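Local coordinates for protein cytochrome c' (Rubrivivax gelatinosus, PDB 2J8W) that carries a covalently bound high-spin heme c with no sixth ligand and probably takes part in electron transfer, though its exact function is not known, at residues I45-S49 with V93-D97. Numbering follows the deposited sequence. Where two conformers were deposited one is given.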
ATOM      1  N   ILE A  45      -6.501   4.126 -10.630  1.00 11.61           N
ATOM      2  CA  ILE A  45      -5.315   4.019 -11.449  1.00 11.54           C
ATOM      3  C   ILE A  45      -4.107   4.716 -10.848  1.00 12.11           C
ATOM      4  O   ILE A  45      -3.013   4.173 -10.830  1.00 12.27           O
ATOM      5  CB  ILE A  45      -5.590   4.507 -12.886  1.00 11.92           C
ATOM      6  CG1 ILE A  45      -6.484   3.500 -13.606  1.00 12.17           C
ATOM      7  CG2 ILE A  45      -4.312   4.704 -13.636  1.00 13.64           C
ATOM      8  CD1 ILE A  45      -7.008   4.057 -14.961  1.00 14.14           C
ATOM      9  N   ALA A  46      -4.337   5.903 -10.303  1.00 12.87           N
ATOM     10  CA  ALA A  46      -3.250   6.648  -9.680  1.00 13.01           C
ATOM     11  C   ALA A  46      -2.673   5.862  -8.506  1.00 12.84           C
ATOM     12  O   ALA A  46      -1.452   5.828  -8.302  1.00 13.48           O
ATOM     13  CB  ALA A  46      -3.705   8.028  -9.248  1.00 14.98           C
ATOM     14  N   LEU A  47      -3.537   5.223  -7.724  1.00 13.00           N
ATOM     15  CA  LEU A  47      -3.082   4.396  -6.618  1.00 12.99           C
ATOM     16  C   LEU A  47      -2.315   3.170  -7.121  1.00 12.19           C
ATOM     17  O   LEU A  47      -1.267   2.852  -6.587  1.00 12.82           O
ATOM     18  CB  LEU A  47      -4.260   3.906  -5.732  0.65 14.41           C
ATOM     19  CG  LEU A  47      -4.866   4.853  -4.699  0.65 13.75           C
ATOM     20  CD1 LEU A  47      -6.176   4.388  -4.084  0.65 14.90           C
ATOM     21  CD2 LEU A  47      -3.848   5.054  -3.579  0.65 15.50           C
ATOM     22  N   VAL A  48      -2.835   2.504  -8.146  1.00 11.53           N
ATOM     23  CA  VAL A  48      -2.099   1.381  -8.741  1.00 12.36           C
ATOM     24  C   VAL A  48      -0.722   1.832  -9.173  1.00 12.07           C
ATOM     25  O   VAL A  48       0.264   1.175  -8.922  1.00 12.76           O
ATOM     26  CB  VAL A  48      -2.900   0.744  -9.899  1.00 11.78           C
ATOM     27  CG1 VAL A  48      -2.031  -0.231 -10.664  1.00 13.33           C
ATOM     28  CG2 VAL A  48      -4.164   0.066  -9.371  1.00 13.15           C
ATOM     29  N   SER A  49      -0.653   2.963  -9.848  1.00 12.47           N
ATOM     30  CA  SER A  49       0.629   3.453 -10.325  1.00 12.96           C
ATOM     31  C   SER A  49       1.610   3.700  -9.187  1.00 12.37           C
ATOM     32  O   SER A  49       2.756   3.254  -9.223  1.00 14.49           O
ATOM     33  CB  SER A  49       0.418   4.718 -11.150  1.00 13.93           C
ATOM     34  OG  SER A  49       1.668   5.143 -11.677  1.00 16.67           O
ATOM     35  N   VAL A  93       1.900  -0.409 -16.731  1.00 15.75           N
ATOM     36  CA  VAL A  93       1.351   0.518 -15.749  1.00 16.42           C
ATOM     37  C   VAL A  93       1.526   1.952 -16.234  1.00 16.55           C
ATOM     38  O   VAL A  93       0.673   2.789 -16.006  1.00 16.27           O
ATOM     39  CB  VAL A  93       1.960   0.281 -14.357  1.00 16.53           C
ATOM     40  CG1 VAL A  93       1.623   1.459 -13.406  1.00 18.12           C
ATOM     41  CG2 VAL A  93       1.568  -1.117 -13.800  1.00 18.15           C
ATOM     42  N   ASP A  94       2.615   2.261 -16.925  1.00 16.69           N
ATOM     43  CA  ASP A  94       2.769   3.588 -17.481  1.00 18.91           C
ATOM     44  C   ASP A  94       1.615   3.895 -18.433  1.00 17.17           C
ATOM     45  O   ASP A  94       1.074   5.006 -18.445  1.00 16.97           O
ATOM     46  CB  ASP A  94       4.086   3.700 -18.266  1.00 20.54           C
ATOM     47  CG  ASP A  94       5.301   3.843 -17.399  1.00 25.95           C
ATOM     48  OD1 ASP A  94       5.159   4.139 -16.203  1.00 32.13           O
ATOM     49  OD2 ASP A  94       6.429   3.695 -17.968  1.00 31.45           O
ATOM     50  N   LYS A  95       1.286   2.954 -19.287  1.00 16.43           N
ATOM     51  CA  LYS A  95       0.150   3.130 -20.185  1.00 16.44           C
ATOM     52  C   LYS A  95      -1.166   3.255 -19.440  1.00 15.08           C
ATOM     53  O   LYS A  95      -2.029   4.035 -19.836  1.00 14.98           O
ATOM     54  CB  LYS A  95       0.064   1.979 -21.166  1.00 19.21           C
ATOM     55  CG  LYS A  95       1.198   1.918 -22.122  1.00 24.10           C
ATOM     56  CD  LYS A  95       0.937   0.786 -23.101  1.00 29.80           C
ATOM     57  CE  LYS A  95       1.556   0.975 -24.452  1.00 32.92           C
ATOM     58  NZ  LYS A  95       0.869   0.079 -25.419  1.00 35.29           N
ATOM     59  N   LEU A  96      -1.332   2.493 -18.371  1.00 13.96           N
ATOM     60  CA  LEU A  96      -2.522   2.596 -17.559  1.00 14.30           C
ATOM     61  C   LEU A  96      -2.641   3.963 -16.951  1.00 13.69           C
ATOM     62  O   LEU A  96      -3.705   4.586 -16.958  1.00 13.46           O
ATOM     63  CB  LEU A  96      -2.537   1.527 -16.464  1.00 14.04           C
ATOM     64  CG  LEU A  96      -3.808   1.400 -15.615  1.00 14.05           C
ATOM     65  CD1 LEU A  96      -5.008   0.907 -16.445  1.00 16.11           C
ATOM     66  CD2 LEU A  96      -3.533   0.478 -14.410  1.00 15.83           C
ATOM     67  N   ASP A  97      -1.539   4.467 -16.411  1.00 14.61           N
ATOM     68  CA  ASP A  97      -1.495   5.810 -15.791  1.00 15.91           C
ATOM     69  C   ASP A  97      -1.927   6.860 -16.846  1.00 15.06           C
ATOM     70  O   ASP A  97      -2.765   7.712 -16.591  1.00 16.03           O
ATOM     71  CB  ASP A  97      -0.042   6.027 -15.239  1.00 17.80           C
ATOM     72  CG  ASP A  97       0.189   7.329 -14.470  0.50 21.48           C
ATOM     73  OD1 ASP A  97      -0.072   8.371 -15.026  0.50 26.73           O
ATOM     74  OD2 ASP A  97       0.779   7.284 -13.368  0.50 27.14           O
TER
HETATM   75  O   HOH W   1       3.393   4.441 -13.805  1.00 29.28           O
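Ile45 lays its CG2 branch against the backbone of Leu96 and Asp97, meeting Leu96 O at 3.4 Å and Asp97 CA at 3.7 Å. The other branch, CG1 and CD1, runs obliquely over Leu96, with Ile45 CG1 4.0 Å from Leu96 CG. An alanine here would lose both branches and is likely to open a gap beside Leu96 and uncover its carbonyl. One turn along, the Val48 side chain, about 6 Å from the heme, crosses that of Leu96 at about a right angle, Val48 CG1 lying 4.1 Å from Leu96 CD2. Such pairing joins neighbouring helices of the four-helix bundle of cytochromes c': 38-52 and 79-102 run antiparallel, the axes of the two segments coming within 9.4 Å and their N-to-C directions 152° apart. Helix 5-30 touches Ile45 and Val48, and helix 105-126, which carries the heme cysteines, packs on Val93 and Leu96. On the polar side, a chi1 of -177° carries Ser49 OG across to Asp97 OD2, where it donates to the anti lone pair at 2.9 Å; Asp97 OD1 forms a salt bridge with Lys101. A water donates to both Ser49 OG and Asp94 OD1, a second bridge, and Val93 CG1 packs 3.8 Å from Ser49 CA.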